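Local coordinates for protein teicoplanin pseudoaglycone deacetylases Orf2 (Actinoplanes teichomyceticus, PDB 2X9L) that probably removes the acetyl group from an N-acetylated sugar of a teicoplanin pseudoaglycone intermediate, as a zinc-binding member of the PIG-L deacetylase family, at residues Thr154-Gly159 and Trp185-Tyr190; Ala166-Ala171 and Val198-Gly203. All blocks are in the same frame, centred on the assembly; numbering follows the deposited sequence.

Interaction 1. Residues Thr154-Gly159 and Trp185-Tyr190; sequences TCAAIG and WEDLPY. With BOG (octyl beta-D-glucopyranoside), chain C.
The indole of Trp185 lies with one face against the backbone of the strand ending at Cys155. Cys155 CA stands 3.7 Å from the centroid of the five-membered ring, 22° off its normal, a CH-pi contact. Thr154 O lies over the same face, offset toward the rim, 3.4 Å from Trp185 CD2, and Asp187 N lies in plane at the ring edge. With chi1 at 61°, Trp185 CG sits between the backbone N and the carbonyl carbon, which folds the ring back over this strand. The Tyr190 ring is met obliquely by Ile158 O and Gly159 CA, and its OH accepts a hydrogen bond from O2 of the octyl glucoside at 3.2 Å.

The parallel ladder is short: Trp185 N donates to Thr154 O (2.8 Å), and Ala156 N to Trp185 O (3.1 Å). Past it, Asp187 OD1 accepts a weak, bent hydrogen bond from Ile158 N at 2.9 Å and lies 2.9 Å from Ala157 N as well; a short acidic side chain suits a place lined by backbone nitrogens. OD2 accepts a bond from ND1 of the zinc ligand His164, consistent with a second-shell residue orienting the imidazole. Having no side chain, Gly159 leaves room for the Tyr190 ring; its backbone angles (phi 106°) by themselves also call for glycine. Ile158 CD1 packs against the aliphatic CG of Glu186.

Strands 151-155 and 182-185, joined through helix 162-177, form a beta-alpha-beta crossover. The helix packs on Thr154 and Cys155, strand 263-269 borders Trp185, and helix 243-254 touches Leu188 and supplies His250, with Glu186 a zinc ligand.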
ATOM      1  N   THR A 154       1.316   7.212   2.294  1.00 10.10           N
ATOM      2  CA  THR A 154       0.724   5.887   2.473  1.00 10.56           C
ATOM      3  C   THR A 154      -0.612   5.833   1.740  1.00 11.05           C
ATOM      4  O   THR A 154      -0.920   6.741   0.976  1.00 10.76           O
ATOM      5  CB  THR A 154       0.579   5.525   3.967  1.00 10.90           C
ATOM      6  OG1 THR A 154       0.233   4.132   4.101  1.00 11.16           O
ATOM      7  CG2 THR A 154      -0.450   6.395   4.638  1.00 10.67           C
ATOM      8  N   CYS A 155      -1.383   4.769   1.943  1.00 10.10           N
ATOM      9  CA  CYS A 155      -2.617   4.558   1.191  1.00 11.59           C
ATOM     10  C   CYS A 155      -3.829   5.279   1.778  1.00 10.84           C
ATOM     11  O   CYS A 155      -3.942   5.439   2.980  1.00 11.55           O
ATOM     12  CB  CYS A 155      -2.933   3.066   1.102  1.00 10.59           C
ATOM     13  SG  CYS A 155      -3.202   2.276   2.718  1.00 13.81           S
ATOM     14  N   ALA A 156      -4.738   5.710   0.906  1.00 10.00           N
ATOM     15  CA  ALA A 156      -6.013   6.276   1.343  1.00 10.75           C
ATOM     16  C   ALA A 156      -6.994   5.208   1.837  1.00 12.83           C
ATOM     17  O   ALA A 156      -7.989   5.529   2.494  1.00 12.44           O
ATOM     18  CB  ALA A 156      -6.656   7.079   0.185  1.00 12.09           C
ATOM     19  N   ALA A 157      -6.725   3.948   1.495  1.00  9.62           N
ATOM     20  CA  ALA A 157      -7.611   2.838   1.828  1.00 11.88           C
ATOM     21  C   ALA A 157      -8.947   2.908   1.074  1.00 13.52           C
ATOM     22  O   ALA A 157      -9.974   2.419   1.547  1.00 15.39           O
ATOM     23  CB  ALA A 157      -7.833   2.730   3.347  1.00 13.78           C
ATOM     24  N   ILE A 158      -8.926   3.524  -0.098  1.00 12.67           N
ATOM     25  CA  ILE A 158     -10.066   3.427  -0.997  1.00 13.32           C
ATOM     26  C   ILE A 158     -10.270   1.955  -1.319  1.00 14.57           C
ATOM     27  O   ILE A 158      -9.320   1.244  -1.658  1.00 17.10           O
ATOM     28  CB  ILE A 158      -9.842   4.217  -2.282  1.00 14.35           C
ATOM     29  CG1 ILE A 158      -9.804   5.710  -1.968  1.00 15.44           C
ATOM     30  CG2 ILE A 158     -10.936   3.901  -3.304  1.00 15.98           C
ATOM     31  CD1 ILE A 158      -9.341   6.567  -3.141  1.00 16.84           C
ATOM     32  N   GLY A 159     -11.499   1.482  -1.184  1.00 17.80           N
ATOM     33  CA  GLY A 159     -11.748   0.065  -1.385  1.00 19.26           C
ATOM     34  C   GLY A 159     -11.979  -0.664  -0.078  1.00 21.24           C
ATOM     35  O   GLY A 159     -12.525  -1.772  -0.067  1.00 20.97           O
ATOM     36  N   TRP A 185      -2.026   8.318  -1.043  1.00 10.95           N
ATOM     37  CA  TRP A 185      -2.219   8.107  -2.476  1.00 11.88           C
ATOM     38  C   TRP A 185      -3.577   7.487  -2.767  1.00 11.64           C
ATOM     39  O   TRP A 185      -4.188   6.859  -1.909  1.00 11.45           O
ATOM     40  CB  TRP A 185      -1.116   7.232  -3.082  1.00 11.45           C
ATOM     41  CG  TRP A 185      -1.005   5.835  -2.517  1.00 10.13           C
ATOM     42  CD1 TRP A 185      -1.959   4.850  -2.541  1.00 10.14           C
ATOM     43  CD2 TRP A 185       0.140   5.269  -1.885  1.00 10.53           C
ATOM     44  NE1 TRP A 185      -1.475   3.708  -1.934  1.00 10.56           N
ATOM     45  CE2 TRP A 185      -0.186   3.945  -1.523  1.00 11.40           C
ATOM     46  CE3 TRP A 185       1.417   5.758  -1.581  1.00 11.35           C
ATOM     47  CZ2 TRP A 185       0.720   3.100  -0.870  1.00 11.20           C
ATOM     48  CZ3 TRP A 185       2.314   4.926  -0.925  1.00 11.64           C
ATOM     49  CH2 TRP A 185       1.956   3.608  -0.573  1.00 10.87           C
ATOM     50  N   GLU A 186      -4.052   7.687  -3.985  1.00 11.34           N
ATOM     51  CA  GLU A 186      -5.261   7.015  -4.438  1.00 11.19           C
ATOM     52  C   GLU A 186      -4.971   5.531  -4.699  1.00 12.39           C
ATOM     53  O   GLU A 186      -4.184   5.188  -5.590  1.00 11.05           O
ATOM     54  CB  GLU A 186      -5.758   7.702  -5.709  1.00 13.11           C
ATOM     55  CG  GLU A 186      -7.056   7.172  -6.205  1.00 15.20           C
ATOM     56  CD  GLU A 186      -7.517   7.873  -7.453  1.00 18.35           C
ATOM     57  OE1 GLU A 186      -8.737   8.111  -7.565  1.00 18.20           O
ATOM     58  OE2 GLU A 186      -6.661   8.182  -8.311  1.00 18.18           O
ATOM     59  N   ASP A 187      -5.582   4.645  -3.912  1.00 10.62           N
ATOM     60  CA  ASP A 187      -5.303   3.209  -4.060  1.00 11.83           C
ATOM     61  C   ASP A 187      -5.645   2.724  -5.454  1.00 14.14           C
ATOM     62  O   ASP A 187      -6.785   2.841  -5.886  1.00 14.95           O
ATOM     63  CB  ASP A 187      -6.097   2.364  -3.050  1.00 12.43           C
ATOM     64  CG  ASP A 187      -5.948   2.858  -1.634  1.00 12.59           C
ATOM     65  OD1 ASP A 187      -6.343   4.018  -1.383  1.00 13.50           O
ATOM     66  OD2 ASP A 187      -5.448   2.084  -0.773  1.00 13.68           O
ATOM     67  N   LEU A 188      -4.664   2.152  -6.152  1.00 12.22           N
ATOM     68  CA  LEU A 188      -4.936   1.544  -7.464  1.00 14.42           C
ATOM     69  C   LEU A 188      -4.668   0.042  -7.424  1.00 16.19           C
ATOM     70  O   LEU A 188      -3.753  -0.401  -6.731  1.00 14.26           O
ATOM     71  CB  LEU A 188      -4.069   2.205  -8.537  1.00 13.55           C
ATOM     72  CG  LEU A 188      -4.245   3.715  -8.711  1.00 12.90           C
ATOM     73  CD1 LEU A 188      -3.164   4.298  -9.613  1.00 13.33           C
ATOM     74  CD2 LEU A 188      -5.620   4.022  -9.283  1.00 17.25           C
ATOM     75  N   PRO A 189      -5.452  -0.747  -8.175  1.00 15.31           N
ATOM     76  CA  PRO A 189      -6.528  -0.317  -9.082  1.00 16.06           C
ATOM     77  C   PRO A 189      -7.886  -0.138  -8.401  1.00 16.16           C
ATOM     78  O   PRO A 189      -8.882   0.067  -9.099  1.00 18.85           O
ATOM     79  CB  PRO A 189      -6.612  -1.477 -10.064  1.00 17.57           C
ATOM     80  CG  PRO A 189      -6.293  -2.660  -9.219  1.00 20.32           C
ATOM     81  CD  PRO A 189      -5.175  -2.190  -8.319  1.00 16.70           C
ATOM     82  N   TYR A 190      -7.932  -0.182  -7.074  1.00 13.73           N
ATOM     83  CA  TYR A 190      -9.217  -0.132  -6.364  1.00 16.85           C
ATOM     84  C   TYR A 190     -10.062   1.075  -6.757  1.00 16.13           C
ATOM     85  O   TYR A 190     -11.283   0.974  -6.877  1.00 18.78           O
ATOM     86  CB  TYR A 190      -9.003  -0.103  -4.854  1.00 17.99           C
ATOM     87  CG  TYR A 190      -8.302  -1.317  -4.310  1.00 20.81           C
ATOM     88  CD1 TYR A 190      -6.914  -1.426  -4.356  1.00 19.67           C
ATOM     89  CD2 TYR A 190      -9.024  -2.346  -3.718  1.00 28.88           C
ATOM     90  CE1 TYR A 190      -6.268  -2.539  -3.848  1.00 23.47           C
ATOM     91  CE2 TYR A 190      -8.385  -3.467  -3.201  1.00 26.72           C
ATOM     92  CZ  TYR A 190      -7.009  -3.553  -3.269  1.00 28.15           C
ATOM     93  OH  TYR A 190      -6.368  -4.664  -2.757  1.00 30.65           O
TER
HETATM   94  C1  BOG C4001      -6.114  -8.533  -1.773  1.00 16.36           C
HETATM   95  O1  BOG C4001      -7.294  -7.840  -2.051  1.00 23.24           O
HETATM   96  C2  BOG C4001      -4.790  -7.930  -2.261  1.00 18.79           C
HETATM   97  O2  BOG C4001      -4.764  -7.364  -3.531  1.00 19.39           O
HETATM   98  C3  BOG C4001      -3.498  -8.586  -1.754  1.00 15.40           C
HETATM   99  O3  BOG C4001      -2.308  -7.947  -1.990  1.00 16.81           O
HETATM  100  C4  BOG C4001      -3.582  -9.469  -0.495  1.00 14.60           C
HETATM  101  O4  BOG C4001      -2.472 -10.255  -0.209  1.00 15.23           O
HETATM  102  C5  BOG C4001      -4.970  -9.994  -0.080  1.00 15.19           C
HETATM  103  O5  BOG C4001      -6.138  -9.337  -0.595  1.00 19.84           O
HETATM  104  C6  BOG C4001      -5.122 -10.582   1.294  1.00 14.53           C
HETATM  105  O6  BOG C4001      -5.120  -9.583   2.246  1.00 14.82           O
HETATM  106  C1' BOG C4001      -8.508  -8.482  -1.836  1.00 25.81           C
HETATM  107  C2' BOG C4001      -9.747  -7.685  -2.167  1.00 34.79           C
HETATM  108  C3' BOG C4001     -10.588  -7.169  -1.031  1.00 36.79           C
HETATM  109  C4' BOG C4001     -11.469  -8.161  -0.300  1.00 43.80           C
HETATM  110  C5' BOG C4001     -12.075  -7.752   1.031  1.00 38.64           C
HETATM  111  C6' BOG C4001     -11.965  -8.719   2.183  1.00 37.52           C
HETATM  112  C7' BOG C4001     -10.774  -8.599   3.097  1.00 31.93           C
HETATM  113  C8' BOG C4001      -9.474  -9.220   2.678  1.00 28.96           C

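Interaction 2. Residues Ala166-Ala171 and Val198-Gly203; sequences ATRDAA and VELPQG
Arg168 and Leu200 cross at about a right angle, so that the methyl CD2 of Leu200 sits over one face of the guanidinium, toward its rim and 3.6 Å from Arg168 NE. Val198 runs past the same arginine in the opposite direction, bringing its CB to 3.5 Å from NH2. The arginine leaves the helix with CG anti to the backbone N (chi1 170°), then bends at chi2 and again at chi3, and this double bend carries the guanidinium along the loop.

Asp169, the next residue of the helix, meets the guanidinium edge-on. Arg168 NH1 donates a nearly straight hydrogen bond (165°) to Asp169 OD1 at 3.0 Å, on the syn side of the carboxylate, as part of a salt bridge. NH1 also comes to 3.1 Å from Glu199 O. The pyrrolidine of Pro201 crosses the carboxylate obliquely, its CG 3.5 Å from Asp169 OD1; farther along the same helix, Leu172 and Phe173 also touch the loop, Leu172 through both Leu200 and Pro201.

An arginine suits this place because its flat head takes the Leu200 methyl on a face while its N-H groups bond elsewhere, NH1 in plane to Asp169 OD1, with NH2 engaged by Ala156. Its rotation is thereby probably fixed, and its charge would be expected to favour the ionised form of Asp169. The salt bridge is internal to the helix; the loop meets it with carbons laid against the guanidinium and carboxylate, and with Glu199 O close to NH1.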
ATOM      1  N   ALA A 166      -5.821  -0.371   8.265  1.00 11.79           N
ATOM      2  CA  ALA A 166      -4.925  -0.468   9.419  1.00 12.79           C
ATOM      3  C   ALA A 166      -3.631   0.308   9.155  1.00 12.50           C
ATOM      4  O   ALA A 166      -3.109   1.013  10.041  1.00 11.86           O
ATOM      5  CB  ALA A 166      -4.588  -1.934   9.722  1.00 13.16           C
ATOM      6  N   THR A 167      -3.106   0.145   7.943  1.00  9.95           N
ATOM      7  CA  THR A 167      -1.871   0.801   7.538  1.00 10.40           C
ATOM      8  C   THR A 167      -2.059   2.308   7.561  1.00 11.09           C
ATOM      9  O   THR A 167      -1.246   3.034   8.133  1.00 11.17           O
ATOM     10  CB  THR A 167      -1.432   0.380   6.122  1.00 10.21           C
ATOM     11  OG1 THR A 167      -1.152  -1.021   6.109  1.00 11.59           O
ATOM     12  CG2 THR A 167      -0.167   1.139   5.690  1.00 10.40           C
ATOM     13  N   ARG A 168      -3.127   2.778   6.930  1.00 10.35           N
ATOM     14  CA  ARG A 168      -3.387   4.216   6.883  1.00 10.34           C
ATOM     15  C   ARG A 168      -3.550   4.801   8.283  1.00 11.07           C
ATOM     16  O   ARG A 168      -2.955   5.825   8.609  1.00 11.43           O
ATOM     17  CB  ARG A 168      -4.643   4.510   6.058  1.00 11.44           C
ATOM     18  CG  ARG A 168      -5.099   5.970   6.162  1.00 12.17           C
ATOM     19  CD  ARG A 168      -6.454   5.993   6.832  1.00 23.13           C
ATOM     20  NE  ARG A 168      -7.455   5.786   5.825  1.00 23.29           N
ATOM     21  CZ  ARG A 168      -8.707   5.409   6.042  1.00 22.10           C
ATOM     22  NH1 ARG A 168      -9.156   5.151   7.263  1.00 21.73           N
ATOM     23  NH2 ARG A 168      -9.504   5.284   5.006  1.00 20.27           N
ATOM     24  N   ASP A 169      -4.383   4.177   9.106  1.00  9.47           N
ATOM     25  CA  ASP A 169      -4.621   4.711  10.446  1.00 13.21           C
ATOM     26  C   ASP A 169      -3.338   4.718  11.285  1.00 11.84           C
ATOM     27  O   ASP A 169      -3.014   5.720  11.918  1.00 12.31           O
ATOM     28  CB  ASP A 169      -5.742   3.940  11.149  1.00 13.72           C
ATOM     29  CG  ASP A 169      -7.097   4.140  10.490  1.00 17.58           C
ATOM     30  OD1 ASP A 169      -7.209   4.904   9.502  1.00 16.71           O
ATOM     31  OD2 ASP A 169      -8.064   3.536  10.980  1.00 21.11           O
ATOM     32  N   ALA A 170      -2.587   3.619  11.265  1.00 10.72           N
ATOM     33  CA  ALA A 170      -1.326   3.580  12.016  1.00 11.75           C
ATOM     34  C   ALA A 170      -0.348   4.671  11.551  1.00 11.40           C
ATOM     35  O   ALA A 170       0.310   5.312  12.380  1.00 11.86           O
ATOM     36  CB  ALA A 170      -0.683   2.204  11.916  1.00 11.68           C
ATOM     37  N   ALA A 171      -0.255   4.872  10.234  1.00  9.78           N
ATOM     38  CA  ALA A 171       0.626   5.904   9.686  1.00 11.71           C
ATOM     39  C   ALA A 171       0.190   7.299  10.125  1.00 11.52           C
ATOM     40  O   ALA A 171       1.027   8.142  10.440  1.00 12.14           O
ATOM     41  CB  ALA A 171       0.692   5.821   8.152  1.00 10.95           C
ATOM     42  N   VAL A 198     -13.322   8.474   1.754  1.00 27.66           N
ATOM     43  CA  VAL A 198     -12.882   7.629   2.863  1.00 29.13           C
ATOM     44  C   VAL A 198     -13.182   8.278   4.210  1.00 30.94           C
ATOM     45  O   VAL A 198     -13.338   9.497   4.300  1.00 33.09           O
ATOM     46  CB  VAL A 198     -11.373   7.322   2.795  1.00 26.93           C
ATOM     47  CG1 VAL A 198     -11.062   6.378   1.623  1.00 24.58           C
ATOM     48  CG2 VAL A 198     -10.572   8.614   2.701  1.00 27.81           C
ATOM     49  N   GLU A 199     -13.253   7.455   5.252  1.00 29.75           N
ATOM     50  CA  GLU A 199     -13.503   7.944   6.603  1.00 30.10           C
ATOM     51  C   GLU A 199     -12.220   7.867   7.413  1.00 25.95           C
ATOM     52  O   GLU A 199     -11.777   6.777   7.776  1.00 26.29           O
ATOM     53  CB  GLU A 199     -14.549   7.079   7.301  1.00 30.18           C
ATOM     54  CG  GLU A 199     -15.920   7.051   6.653  1.00 40.24           C
ATOM     55  CD  GLU A 199     -16.868   6.117   7.387  1.00 45.66           C
ATOM     56  OE1 GLU A 199     -16.432   4.998   7.743  1.00 44.81           O
ATOM     57  OE2 GLU A 199     -18.041   6.500   7.613  1.00 46.08           O
ATOM     58  N   LEU A 200     -11.626   9.014   7.704  1.00 21.06           N
ATOM     59  CA  LEU A 200     -10.412   9.041   8.512  1.00 18.57           C
ATOM     60  C   LEU A 200     -10.713   9.030  10.007  1.00 19.11           C
ATOM     61  O   LEU A 200     -11.821   9.351  10.428  1.00 18.92           O
ATOM     62  CB  LEU A 200      -9.566  10.271   8.164  1.00 18.14           C
ATOM     63  CG  LEU A 200      -9.189  10.418   6.690  1.00 19.73           C
ATOM     64  CD1 LEU A 200      -8.464  11.739   6.455  1.00 19.84           C
ATOM     65  CD2 LEU A 200      -8.352   9.243   6.225  1.00 20.90           C
ATOM     66  N   PRO A 201      -9.711   8.675  10.820  1.00 16.14           N
ATOM     67  CA  PRO A 201      -9.908   8.730  12.268  1.00 18.12           C
ATOM     68  C   PRO A 201     -10.238  10.155  12.693  1.00 19.54           C
ATOM     69  O   PRO A 201      -9.868  11.110  12.003  1.00 15.94           O
ATOM     70  CB  PRO A 201      -8.548   8.302  12.828  1.00 18.20           C
ATOM     71  CG  PRO A 201      -7.892   7.519  11.718  1.00 19.14           C
ATOM     72  CD  PRO A 201      -8.377   8.168  10.449  1.00 18.58           C
ATOM     73  N   GLN A 202     -10.925  10.294  13.819  1.00 19.84           N
ATOM     74  CA  GLN A 202     -11.357  11.609  14.263  1.00 20.80           C
ATOM     75  C   GLN A 202     -10.172  12.558  14.386  1.00 19.30           C
ATOM     76  O   GLN A 202      -9.103  12.177  14.865  1.00 18.72           O
ATOM     77  CB  GLN A 202     -12.126  11.506  15.583  1.00 25.72           C
ATOM     78  CG  GLN A 202     -13.471  10.774  15.462  1.00 31.79           C
ATOM     79  CD  GLN A 202     -14.511  11.549  14.655  1.00 36.83           C
ATOM     80  OE1 GLN A 202     -14.752  12.736  14.901  1.00 38.40           O
ATOM     81  NE2 GLN A 202     -15.134  10.874  13.690  1.00 35.32           N
ATOM     82  N   GLY A 203     -10.358  13.787  13.917  1.00 17.66           N
ATOM     83  CA  GLY A 203      -9.328  14.805  14.005  1.00 18.49           C
ATOM     84  C   GLY A 203      -8.478  14.987  12.762  1.00 16.61           C
ATOM     85  O   GLY A 203      -7.672  15.918  12.691  1.00 15.04           O
TER

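The two contacts alternate along the chain, their centres 12 Å apart, and meet at the end of strand 151-155. There Ala156 O of interaction 1 accepts a probable hydrogen bond from Arg168 NH2 of interaction 2 at 2.9 Å, and the same oxygen lies 3.3 Å from Val198 CG1. Arg168 thus ties the turn after the strand to helix 162-177, whose start carries the zinc ligands Asp163 and His164. The Tyr190 side chain is about 4 Å from the bound zinc, against about 11 Å for that of Arg168. Of the two contacts interaction 1 is the one that touches the octyl glucoside, through Tyr190; Asp97, Ser98 and Arg75 hydrogen-bond to it as well.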